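Local coordinates for tripeptidase (Staphylococcus aureus subsp. aureus, PDB 3RZA), which probably trims amino-terminal residues from tripeptides as a metal-dependent peptidase of the M20 family, at residues 187-192 and 335-340; 226-231 and 264-269; 233-238 and 246-251; 268-273 and 283-288. All blocks are in the same frame, centred on the assembly; numbering follows the deposited sequence.

Overall arrangement
Contact 1 lies in the metal-binding catalytic domain, where the side chain of Ala189 is about 12 Å from the zinc ion. Contacts 2, 3 and 4 belong to the second, alpha-beta domain through which the two subunits meet, and their centres are close together: about 8 Å between contacts 2 and 3, about 9 Å between 3 and 4, and about 13 Å between 2 and 4. Contact 2 is the most distant from contact 1, with about 34 Å between centres. Strand 263-272 links the two regions: it supplies contacts 2 and 4, and at its end Arg271 NH1 lies 2.8 Å from Gly340 O of contact 1, a probable hydrogen bond across the domain boundary.

Contact 1: 187-192 and 335-340; sequences ASADVG and NTIISG
Ala189 and Ile337 make the apolar, tighter part of this contact between a loop and a short strand of the mixed sheet in the catalytic domain. The loop 187-192 leads from strand 186-187 into strand 194-209, and strand 336-338 runs parallel to the latter, with Asn335 and Ile337 both hydrogen-bonded through their backbones to Thr194. A chi1 of 62° tucks CG1 of Ile337 in among its own backbone atoms and carries CD1 over to Ala189, where it meets CB at 4.0 Å. The CG1-CD1 arm of isoleucine is long enough to reach the loop, while alanine offers a small apolar surface beside the inverse gamma turn centred on Ser188.

The other end is looser and water-mediated. Gly192, with a positive phi of 95° that suits glycine, brings its O to 3.6 Å from Asn335 N, and no hydrogen bond forms between them. Asparagine, being polar, fits the exposed position 335. A water joins the two backbones instead, donating one hydrogen bond to Gly192 O at 2.8 Å and another to Asn335 O at 2.7 Å.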
loop_
_atom_site.group_PDB
_atom_site.type_symbol
_atom_site.label_atom_id
_atom_site.label_comp_id
_atom_site.label_asym_id
_atom_site.label_seq_id
_atom_site.Cartn_x
_atom_site.Cartn_y
_atom_site.Cartn_z
ATOM N N ALA A 187 -20.737 9.664 24.930
ATOM C CA ALA A 187 -21.097 10.291 23.630
ATOM C C ALA A 187 -20.232 11.531 23.361
ATOM O O ALA A 187 -19.966 12.313 24.281
ATOM C CB ALA A 187 -22.563 10.659 23.623
ATOM N N SER A 188 -19.782 11.694 22.108
ATOM C CA SER A 188 -19.149 12.947 21.642
ATOM C C SER A 188 -20.237 13.971 21.364
ATOM O O SER A 188 -20.686 14.141 20.232
ATOM C CB SER A 188 -18.306 12.706 20.378
ATOM O OG SER A 188 -17.229 11.821 20.646
ATOM N N ALA A 189 -20.696 14.609 22.421
ATOM C CA ALA A 189 -21.751 15.608 22.350
ATOM C C ALA A 189 -21.675 16.431 23.630
ATOM O O ALA A 189 -21.081 16.012 24.611
ATOM C CB ALA A 189 -23.150 14.948 22.200
ATOM N N ASP A 190 -22.258 17.613 23.593
ATOM C CA ASP A 190 -22.287 18.493 24.753
ATOM C C ASP A 190 -22.985 17.783 25.933
ATOM O O ASP A 190 -23.926 16.975 25.726
ATOM C CB ASP A 190 -23.049 19.790 24.432
ATOM C CG ASP A 190 -22.402 20.634 23.305
ATOM O OD1 ASP A 190 -21.225 20.408 22.914
ATOM O OD2 ASP A 190 -23.109 21.528 22.804
ATOM N N VAL A 191 -22.553 18.087 27.155
ATOM C CA VAL A 191 -23.267 17.591 28.343
ATOM C C VAL A 191 -24.727 18.134 28.346
ATOM O O VAL A 191 -24.958 19.325 28.086
ATOM C CB VAL A 191 -22.543 17.926 29.658
ATOM C CG1 VAL A 191 -23.282 17.320 30.867
ATOM C CG2 VAL A 191 -21.081 17.408 29.619
ATOM N N GLY A 192 -25.692 17.223 28.543
ATOM C CA GLY A 192 -27.124 17.530 28.461
ATOM C C GLY A 192 -27.725 17.231 27.087
ATOM O O GLY A 192 -28.922 17.434 26.881
ATOM N N ASN A 335 -31.394 18.264 24.358
ATOM C CA ASN A 335 -31.542 17.779 22.982
ATOM C C ASN A 335 -31.363 16.257 22.916
ATOM O O ASN A 335 -30.695 15.672 23.774
ATOM C CB ASN A 335 -30.496 18.435 22.065
ATOM C CG ASN A 335 -30.697 19.935 21.916
ATOM O OD1 ASN A 335 -31.818 20.429 21.974
ATOM N ND2 ASN A 335 -29.610 20.659 21.704
ATOM N N THR A 336 -31.955 15.643 21.916
ATOM C CA THR A 336 -31.800 14.254 21.620
ATOM C C THR A 336 -31.274 14.201 20.192
ATOM O O THR A 336 -31.806 14.899 19.321
ATOM C CB THR A 336 -33.136 13.560 21.692
ATOM O OG1 THR A 336 -34.055 14.208 20.807
ATOM C CG2 THR A 336 -33.670 13.636 23.108
ATOM N N ILE A 337 -30.213 13.435 19.962
ATOM C CA ILE A 337 -29.602 13.334 18.640
ATOM C C ILE A 337 -29.441 11.871 18.227
ATOM O O ILE A 337 -29.701 10.942 19.002
ATOM C CB ILE A 337 -28.198 14.094 18.572
ATOM C CG1 ILE A 337 -27.171 13.491 19.538
ATOM C CG2 ILE A 337 -28.380 15.620 18.808
ATOM C CD1 ILE A 337 -25.743 13.988 19.292
ATOM N N ILE A 338 -28.996 11.703 16.997
ATOM C CA ILE A 338 -28.587 10.438 16.447
ATOM C C ILE A 338 -27.061 10.541 16.243
ATOM O O ILE A 338 -26.583 11.571 15.777
ATOM C CB ILE A 338 -29.353 10.221 15.120
ATOM C CG1 ILE A 338 -30.875 10.106 15.380
ATOM C CG2 ILE A 338 -28.950 9.047 14.473
ATOM C CD1 ILE A 338 -31.280 8.967 16.325
ATOM N N SER A 339 -26.324 9.508 16.664
ATOM C CA SER A 339 -24.854 9.488 16.578
ATOM C C SER A 339 -24.415 8.928 15.241
ATOM O O SER A 339 -25.195 8.314 14.545
ATOM C CB SER A 339 -24.253 8.636 17.688
ATOM O OG SER A 339 -24.687 7.292 17.593
ATOM N N GLY A 340 -23.146 9.152 14.906
ATOM C CA GLY A 340 -22.519 8.579 13.719
ATOM C C GLY A 340 -21.837 7.239 13.934
ATOM O O GLY A 340 -21.431 6.610 12.960
HETATM O O HOH W 1 -30.811 15.404 26.462
#

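Contact 2: 226-231 and 264-269; sequences NIAAKA and VILEAE
Ala228 faces Val264 and Leu266 at a buried meeting of helix 224-234 with strand 263-272, and it has by far the most surface buried of the three. Its CB is directed at the strand and touches both partners, one methyl group against two branches. It meets Val264 CG1 at 3.8 Å and, next to it, Leu266 CD2 at 4.0 Å. No hydrogen bond crosses the contact, as expected where a helix rests on the face of a sheet whose backbone groups are already engaged with neighbouring strands.

The torsions sort the branches. In Val264, CG1 stands opposite the backbone N (chi1 169°) and is the methyl nearer to the helix. Leu266, two residues on and therefore on the same face of the strand, has CG beside its own N (chi1 -64°); it was modelled in two conformers, and in one of them CD2 supplies the touch. The small alanine lets the helix come close, with 7.1 Å between Ala228 CA and Val264 CA, while the branched residues fill the space beneath it.

Phe251 of the adjoining strand 244-253 packs against all three residues and extends the apolar patch. Elsewhere on the helix, Asn226 and Ala229 pack on Ile232 of the second subunit. The order of strand 194-209, this helix, strands 244-253 and 263-272, helix 275-295 and strand 299-312 gives the beta-alpha-beta-beta-alpha-beta pattern of a ferredoxin-like fold, as in the dimerisation domains of M20 peptidases.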
loop_
_atom_site.group_PDB
_atom_site.type_symbol
_atom_site.label_atom_id
_atom_site.label_comp_id
_atom_site.label_asym_id
_atom_site.label_seq_id
_atom_site.Cartn_x
_atom_site.Cartn_y
_atom_site.Cartn_z
ATOM N N ASN A 226 -6.850 -1.361 -12.195
ATOM C CA ASN A 226 -7.937 -0.865 -13.081
ATOM C C ASN A 226 -9.308 -1.387 -12.667
ATOM O O ASN A 226 -10.249 -0.628 -12.628
ATOM C CB ASN A 226 -7.692 -1.205 -14.559
ATOM C CG ASN A 226 -6.450 -0.531 -15.119
ATOM O OD1 ASN A 226 -5.679 0.101 -14.385
ATOM N ND2 ASN A 226 -6.252 -0.656 -16.415
ATOM N N ILE A 227 -9.395 -2.684 -12.355
ATOM C CA ILE A 227 -10.659 -3.305 -11.930
ATOM C C ILE A 227 -11.223 -2.678 -10.649
ATOM O O ILE A 227 -12.402 -2.308 -10.607
ATOM C CB ILE A 227 -10.505 -4.826 -11.670
ATOM C CG1 ILE A 227 -10.341 -5.581 -12.980
ATOM C CG2 ILE A 227 -11.743 -5.368 -10.923
ATOM C CD1 ILE A 227 -9.935 -7.045 -12.790
ATOM N N ALA A 228 -10.357 -2.587 -9.628
ATOM C CA ALA A 228 -10.675 -2.028 -8.318
ATOM C C ALA A 228 -11.074 -0.559 -8.401
ATOM O O ALA A 228 -12.058 -0.158 -7.761
ATOM C CB ALA A 228 -9.475 -2.200 -7.359
ATOM N N ALA A 229 -10.356 0.214 -9.227
ATOM C CA ALA A 229 -10.698 1.616 -9.518
ATOM C C ALA A 229 -12.031 1.751 -10.243
ATOM O O ALA A 229 -12.854 2.593 -9.875
ATOM C CB ALA A 229 -9.601 2.289 -10.324
ATOM N N LYS A 230 -12.247 0.924 -11.259
ATOM C CA LYS A 230 -13.512 0.935 -11.974
ATOM C C LYS A 230 -14.678 0.546 -11.059
ATOM O O LYS A 230 -15.702 1.232 -11.072
ATOM C CB LYS A 230 -13.462 0.058 -13.238
ATOM C CG LYS A 230 -12.725 0.725 -14.377
ATOM C CD LYS A 230 -12.568 -0.191 -15.576
ATOM C CE LYS A 230 -12.046 0.588 -16.783
ATOM N NZ LYS A 230 -11.956 -0.216 -18.013
ATOM N N ALA A 231 -14.491 -0.486 -10.213
ATOM C CA ALA A 231 -15.541 -0.906 -9.260
ATOM C C ALA A 231 -15.974 0.247 -8.336
ATOM O O ALA A 231 -17.171 0.535 -8.221
ATOM C CB ALA A 231 -15.093 -2.094 -8.446
ATOM N N VAL A 264 -5.077 -6.450 -5.653
ATOM C CA VAL A 264 -5.406 -5.278 -4.869
ATOM C C VAL A 264 -6.234 -5.706 -3.672
ATOM O O VAL A 264 -7.183 -6.487 -3.821
ATOM C CB VAL A 264 -6.213 -4.275 -5.713
ATOM C CG1 VAL A 264 -6.791 -3.178 -4.843
ATOM C CG2 VAL A 264 -5.330 -3.671 -6.783
ATOM N N ILE A 265 -5.894 -5.179 -2.497
ATOM C CA ILE A 265 -6.690 -5.356 -1.277
ATOM C C ILE A 265 -7.353 -4.037 -0.980
ATOM O O ILE A 265 -6.658 -3.006 -0.936
ATOM C CB ILE A 265 -5.818 -5.754 -0.055
ATOM C CG1 ILE A 265 -5.007 -7.026 -0.336
ATOM C CG2 ILE A 265 -6.694 -5.895 1.206
ATOM C CD1 ILE A 265 -5.831 -8.274 -0.628
ATOM N N LEU A 266 -8.691 -4.063 -0.877
ATOM C CA LEU A 266 -9.508 -2.913 -0.469
ATOM C C LEU A 266 -10.050 -3.192 0.910
ATOM O O LEU A 266 -10.486 -4.305 1.166
ATOM C CB LEU A 266 -10.721 -2.728 -1.398
ATOM C CG LEU A 266 -10.540 -2.385 -2.869
ATOM C CD1 LEU A 266 -9.687 -1.168 -2.997
ATOM C CD2 LEU A 266 -9.961 -3.542 -3.637
ATOM N N GLU A 267 -10.074 -2.174 1.773
ATOM C CA GLU A 267 -10.799 -2.252 3.073
ATOM C C GLU A 267 -11.742 -1.076 3.215
ATOM O O GLU A 267 -11.305 0.094 3.136
ATOM C CB GLU A 267 -9.837 -2.296 4.252
ATOM C CG GLU A 267 -8.868 -3.485 4.184
ATOM C CD GLU A 267 -7.958 -3.592 5.408
ATOM O OE1 GLU A 267 -8.453 -3.477 6.553
ATOM O OE2 GLU A 267 -6.745 -3.764 5.209
ATOM N N ALA A 268 -13.019 -1.391 3.418
ATOM C CA ALA A 268 -14.101 -0.423 3.371
ATOM C C ALA A 268 -15.027 -0.590 4.570
ATOM O O ALA A 268 -14.905 -1.553 5.344
ATOM C CB ALA A 268 -14.888 -0.572 2.059
ATOM N N GLU A 269 -15.926 0.375 4.746
ATOM C CA GLU A 269 -17.052 0.238 5.692
ATOM C C GLU A 269 -18.325 0.823 5.147
ATOM O O GLU A 269 -18.299 1.556 4.150
ATOM C CB GLU A 269 -16.741 0.911 7.027
ATOM C CG GLU A 269 -16.403 2.393 6.909
ATOM C CD GLU A 269 -16.881 3.186 8.080
ATOM O OE1 GLU A 269 -16.309 3.014 9.182
ATOM O OE2 GLU A 269 -17.832 3.989 7.907
#

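Contact 3: 233-238 and 246-251; sequences SRMKLG and ANIGKF
Leu237 holds CG beside its backbone N (chi1 -73°), and Ile248 does the same with CG1 (chi1 -53°), so that the two branched chains swing together and cross obliquely. CD1 of Leu237 meets Ile248 CG1 at 3.9 Å; CD2 of Leu237 rests on Ala246 CB, also at 3.9 Å, and comes near Ile248 as well. Leucine suits the place because its fork can reach two residues on one strand, and alanine because its short side chain admits that methyl so near the backbone. A looser touch comes from Met235, a selenomethionine in the crystal, whose SE lies 4.5 Å from Ile248 CD1.

Right beside this packing the backbones pair. Gly238 N donates to Ala246 O at 2.8 Å, and Ala246 N returns a bond to Gly238 O at 3.0 Å, the two bonds of an antiparallel hydrogen-bonded pair. Gly238 has a positive phi of 76°, which favours glycine, at the point where the chain comes alongside strand 244-253. Ile232 of helix 224-234 packs on both Leu237 and Ile248, so the apolar cluster continues up the helix.

On strand 244-253, Asn247 uses its ND2 to bond with Thr257 O and Ile259 O of the second subunit. Phe251 stacks on Phe251 of that subunit, and its strand pairs antiparallel with the partner's, carrying the sheet across the interface. The contact thus fastens the link that leaves helix 224-234 to the dimer-forming strand of a ferredoxin-like domain.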
loop_
_atom_site.group_PDB
_atom_site.type_symbol
_atom_site.label_atom_id
_atom_site.label_comp_id
_atom_site.label_asym_id
_atom_site.label_seq_id
_atom_site.Cartn_x
_atom_site.Cartn_y
_atom_site.Cartn_z
ATOM N N SER A 233 -15.586 3.510 -8.908
ATOM C CA SER A 233 -16.282 4.552 -9.709
ATOM C C SER A 233 -17.752 4.212 -9.996
ATOM O O SER A 233 -18.578 5.106 -10.153
ATOM C CB SER A 233 -15.546 4.821 -11.033
ATOM O OG SER A 233 -16.343 5.590 -11.935
ATOM N N ARG A 234 -18.073 2.913 -10.065
ATOM C CA ARG A 234 -19.462 2.458 -10.273
ATOM C C ARG A 234 -20.345 2.503 -9.010
ATOM O O ARG A 234 -21.541 2.386 -9.121
ATOM C CB ARG A 234 -19.481 1.025 -10.817
ATOM C CG ARG A 234 -18.782 0.848 -12.132
ATOM C CD ARG A 234 -18.792 -0.603 -12.538
ATOM N NE ARG A 234 -18.047 -0.830 -13.780
ATOM C CZ ARG A 234 -18.170 -1.899 -14.583
ATOM N NH1 ARG A 234 -18.975 -2.917 -14.278
ATOM N NH2 ARG A 234 -17.448 -1.962 -15.703
HETATM N N MSE A 235 -19.737 2.692 -7.832
HETATM C CA MSE A 235 -20.315 2.359 -6.533
HETATM C C MSE A 235 -20.923 3.605 -5.954
HETATM O O MSE A 235 -20.398 4.682 -6.175
HETATM C CB MSE A 235 -19.168 1.868 -5.612
HETATM C CG MSE A 235 -19.575 1.000 -4.510
HETATM SE SE MSE A 235 -18.056 0.110 -3.748
HETATM C CE MSE A 235 -17.867 -1.363 -5.063
ATOM N N LYS A 236 -22.026 3.467 -5.224
ATOM C CA LYS A 236 -22.560 4.535 -4.367
ATOM C C LYS A 236 -21.696 4.574 -3.108
ATOM O O LYS A 236 -21.491 3.540 -2.445
ATOM C CB LYS A 236 -24.017 4.271 -3.988
ATOM C CG LYS A 236 -25.006 4.178 -5.181
ATOM C CD LYS A 236 -26.504 4.253 -4.711
ATOM C CE LYS A 236 -27.476 3.160 -5.326
ATOM N NZ LYS A 236 -27.912 2.093 -4.296
ATOM N N LEU A 237 -21.132 5.736 -2.823
ATOM C CA LEU A 237 -20.166 5.909 -1.736
ATOM C C LEU A 237 -20.345 7.297 -1.160
ATOM O O LEU A 237 -21.019 8.130 -1.756
ATOM C CB LEU A 237 -18.738 5.766 -2.276
ATOM C CG LEU A 237 -18.239 4.384 -2.652
ATOM C CD1 LEU A 237 -16.887 4.474 -3.353
ATOM C CD2 LEU A 237 -18.135 3.492 -1.446
ATOM N N GLY A 238 -19.719 7.549 -0.010
ATOM C CA GLY A 238 -19.828 8.831 0.679
ATOM C C GLY A 238 -21.182 8.891 1.356
ATOM O O GLY A 238 -21.590 7.924 1.992
ATOM N N ALA A 246 -20.878 5.291 3.232
ATOM C CA ALA A 246 -19.928 4.264 2.841
ATOM C C ALA A 246 -18.555 4.887 2.483
ATOM O O ALA A 246 -18.492 5.973 1.926
ATOM C CB ALA A 246 -20.493 3.458 1.674
ATOM N N ASN A 247 -17.475 4.198 2.868
ATOM C CA ASN A 247 -16.108 4.690 2.738
ATOM C C ASN A 247 -15.144 3.569 2.305
ATOM O O ASN A 247 -15.145 2.488 2.903
ATOM C CB ASN A 247 -15.636 5.253 4.079
ATOM C CG ASN A 247 -14.332 6.040 3.962
ATOM O OD1 ASN A 247 -14.249 6.974 3.183
ATOM N ND2 ASN A 247 -13.321 5.679 4.770
ATOM N N ILE A 248 -14.343 3.832 1.265
ATOM C CA ILE A 248 -13.164 3.015 0.948
ATOM C C ILE A 248 -12.006 3.627 1.726
ATOM O O ILE A 248 -11.510 4.712 1.386
ATOM C CB ILE A 248 -12.836 2.983 -0.561
ATOM C CG1 ILE A 248 -14.060 2.576 -1.401
ATOM C CG2 ILE A 248 -11.663 2.027 -0.826
ATOM C CD1 ILE A 248 -14.669 1.194 -1.069
ATOM N N GLY A 249 -11.621 2.956 2.811
ATOM C CA GLY A 249 -10.597 3.447 3.705
ATOM C C GLY A 249 -9.174 3.118 3.316
ATOM O O GLY A 249 -8.283 3.883 3.628
ATOM N N LYS A 250 -8.965 1.947 2.713
ATOM C CA LYS A 250 -7.641 1.491 2.286
ATOM C C LYS A 250 -7.718 0.893 0.884
ATOM O O LYS A 250 -8.696 0.255 0.534
ATOM C CB LYS A 250 -7.068 0.448 3.265
ATOM C CG LYS A 250 -6.924 0.950 4.755
ATOM C CD LYS A 250 -6.540 -0.165 5.763
ATOM C CE LYS A 250 -5.204 -0.827 5.434
ATOM N N PHE A 251 -6.681 1.130 0.086
ATOM C CA PHE A 251 -6.574 0.590 -1.265
ATOM C C PHE A 251 -5.088 0.391 -1.461
ATOM O O PHE A 251 -4.337 1.368 -1.479
ATOM C CB PHE A 251 -7.167 1.593 -2.260
ATOM C CG PHE A 251 -7.256 1.107 -3.741
ATOM C CD1 PHE A 251 -6.178 0.507 -4.421
ATOM C CD2 PHE A 251 -8.391 1.404 -4.478
ATOM C CE1 PHE A 251 -6.266 0.188 -5.750
ATOM C CE2 PHE A 251 -8.494 1.051 -5.820
ATOM C CZ PHE A 251 -7.421 0.443 -6.451
#

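Contact 4: 268-273 and 283-288; sequences AEARSH and KHMTDV. With IPA (isopropyl alcohol), chain H.
Strand 268-272, carrying Ala268 and Ala270, and helix 283-288, carrying Met285, run nearly antiparallel at 151°, with their axes 10.6 Å apart at closest approach. Met285, a selenomethionine in the crystal, bridges this gap alone. Its chain is bent at the last torsion (chi3 83°), which turns CE along the strand to lie 3.9 Å from Ala268 CB, while SE sits 4.2 Å from Ala270 CB. A long, flexible apolar chain can span the distance, and the two alanines, spaced by two on one face of the strand, give it a shallow bed. Ile204 of strand 194-209 packs on both Met285 and Ala268.

The other face of the strand is polar. Glu269 and Arg271 lie two residues apart, and the arginine grips the carboxylate side-on with two nitrogens. Arg271 NE binds Glu269 OE2 at 2.9 Å, slightly out of the carboxylate plane, and Arg271 NH2 binds Glu269 OE1 at 2.9 Å on its syn lone pair; both oxygens lie near the guanidinium plane. This bidentate salt bridge fixes the rotation of the guanidinium group.

At the strand's end, an isopropyl alcohol, probably from the crystallisation liquor, lies at the edge of the His273 ring. His273 NE2 and the alcohol O2 share a hydrogen bond of 3.2 Å; C3 of the alcohol packs on Arg271 CB at 3.7 Å. With Glu269 steering NE and NH2, Arg271 NH1, which also bonds to Gly340 O, makes a hydrogen bond to O6 of a citrate, again probably from the liquor, consistent with a pocket that could receive a carboxylate.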
loop_
_atom_site.group_PDB
_atom_site.type_symbol
_atom_site.label_atom_id
_atom_site.label_comp_id
_atom_site.label_asym_id
_atom_site.label_seq_id
_atom_site.Cartn_x
_atom_site.Cartn_y
_atom_site.Cartn_z
ATOM N N ALA A 268 -13.019 -1.391 3.418
ATOM C CA ALA A 268 -14.101 -0.423 3.371
ATOM C C ALA A 268 -15.027 -0.590 4.570
ATOM O O ALA A 268 -14.905 -1.553 5.344
ATOM C CB ALA A 268 -14.888 -0.572 2.059
ATOM N N GLU A 269 -15.926 0.375 4.746
ATOM C CA GLU A 269 -17.052 0.238 5.692
ATOM C C GLU A 269 -18.325 0.823 5.147
ATOM O O GLU A 269 -18.299 1.556 4.150
ATOM C CB GLU A 269 -16.741 0.911 7.027
ATOM C CG GLU A 269 -16.403 2.393 6.909
ATOM C CD GLU A 269 -16.881 3.186 8.080
ATOM O OE1 GLU A 269 -16.309 3.014 9.182
ATOM O OE2 GLU A 269 -17.832 3.989 7.907
ATOM N N ALA A 270 -19.430 0.509 5.825
ATOM C CA ALA A 270 -20.710 1.130 5.559
ATOM C C ALA A 270 -21.463 1.305 6.865
ATOM O O ALA A 270 -21.258 0.519 7.808
ATOM C CB ALA A 270 -21.504 0.276 4.588
ATOM N N ARG A 271 -22.286 2.360 6.940
ATOM C CA ARG A 271 -23.136 2.637 8.120
ATOM C C ARG A 271 -24.525 3.004 7.682
ATOM O O ARG A 271 -24.674 3.677 6.669
ATOM C CB ARG A 271 -22.569 3.788 8.981
ATOM C CG ARG A 271 -21.105 3.664 9.296
ATOM C CD ARG A 271 -20.607 4.738 10.233
ATOM N NE ARG A 271 -19.166 4.557 10.399
ATOM C CZ ARG A 271 -18.451 4.731 11.522
ATOM N NH1 ARG A 271 -18.989 5.182 12.656
ATOM N NH2 ARG A 271 -17.135 4.494 11.486
ATOM N N SER A 272 -25.539 2.575 8.440
ATOM C CA SER A 272 -26.895 3.112 8.282
ATOM C C SER A 272 -27.713 3.053 9.544
ATOM O O SER A 272 -27.532 2.142 10.358
ATOM C CB SER A 272 -27.666 2.370 7.190
ATOM O OG SER A 272 -28.873 3.042 6.905
ATOM N N HIS A 273 -28.657 3.988 9.661
ATOM C CA HIS A 273 -29.641 3.952 10.760
ATOM C C HIS A 273 -30.850 3.087 10.441
ATOM O O HIS A 273 -31.739 2.917 11.294
ATOM C CB HIS A 273 -30.044 5.355 11.166
ATOM C CG HIS A 273 -28.951 6.086 11.867
ATOM N ND1 HIS A 273 -28.708 5.927 13.213
ATOM C CD2 HIS A 273 -27.988 6.916 11.401
ATOM C CE1 HIS A 273 -27.644 6.634 13.545
ATOM N NE2 HIS A 273 -27.210 7.271 12.475
ATOM N N LYS A 283 -24.746 -5.236 0.014
ATOM C CA LYS A 283 -25.022 -6.087 -1.148
ATOM C C LYS A 283 -24.614 -5.369 -2.432
ATOM O O LYS A 283 -23.980 -5.974 -3.310
ATOM C CB LYS A 283 -26.504 -6.488 -1.222
ATOM C CG LYS A 283 -26.817 -7.586 -2.281
ATOM C CD LYS A 283 -28.320 -7.626 -2.631
ATOM C CE LYS A 283 -28.708 -8.775 -3.596
ATOM N NZ LYS A 283 -27.599 -9.333 -4.385
ATOM N N HIS A 284 -25.006 -4.099 -2.547
ATOM C CA HIS A 284 -24.621 -3.257 -3.695
ATOM C C HIS A 284 -23.100 -3.216 -3.942
ATOM O O HIS A 284 -22.662 -3.417 -5.082
ATOM C CB HIS A 284 -25.183 -1.835 -3.528
ATOM C CG HIS A 284 -24.604 -0.842 -4.473
ATOM N ND1 HIS A 284 -24.855 -0.879 -5.822
ATOM C CD2 HIS A 284 -23.799 0.229 -4.266
ATOM C CE1 HIS A 284 -24.228 0.123 -6.415
ATOM N NE2 HIS A 284 -23.580 0.811 -5.496
HETATM N N MSE A 285 -22.326 -3.002 -2.869
HETATM C CA MSE A 285 -20.847 -2.927 -2.941
HETATM C C MSE A 285 -20.252 -4.298 -3.333
HETATM O O MSE A 285 -19.448 -4.394 -4.248
HETATM C CB MSE A 285 -20.264 -2.476 -1.601
HETATM C CG MSE A 285 -20.615 -1.048 -1.206
HETATM SE SE MSE A 285 -20.264 -0.656 0.677
HETATM C CE MSE A 285 -18.403 -0.269 0.473
ATOM N N THR A 286 -20.694 -5.344 -2.651
ATOM C CA THR A 286 -20.364 -6.739 -3.002
ATOM C C THR A 286 -20.646 -7.056 -4.474
ATOM O O THR A 286 -19.729 -7.465 -5.219
ATOM C CB THR A 286 -21.168 -7.706 -2.112
ATOM O OG1 THR A 286 -20.886 -7.410 -0.743
ATOM C CG2 THR A 286 -20.859 -9.196 -2.440
ATOM N N ASP A 287 -21.872 -6.811 -4.907
ATOM C CA ASP A 287 -22.259 -7.081 -6.312
ATOM C C ASP A 287 -21.440 -6.303 -7.334
ATOM O O ASP A 287 -21.049 -6.876 -8.356
ATOM C CB ASP A 287 -23.756 -6.813 -6.556
ATOM C CG ASP A 287 -24.675 -7.836 -5.861
ATOM O OD1 ASP A 287 -24.212 -8.925 -5.469
ATOM O OD2 ASP A 287 -25.875 -7.545 -5.716
ATOM N N VAL A 288 -21.144 -5.032 -7.043
ATOM C CA VAL A 288 -20.353 -4.207 -7.961
ATOM C C VAL A 288 -18.895 -4.696 -8.073
ATOM O O VAL A 288 -18.370 -4.806 -9.183
ATOM C CB VAL A 288 -20.442 -2.689 -7.617
ATOM C CG1 VAL A 288 -19.420 -1.911 -8.385
ATOM C CG2 VAL A 288 -21.859 -2.168 -7.960
HETATM C C1 IPA H . -25.429 8.040 8.535
HETATM C C2 IPA H . -24.612 7.489 9.703
HETATM C C3 IPA H . -23.147 7.422 9.312
HETATM O O2 IPA H . -24.724 8.361 10.804
#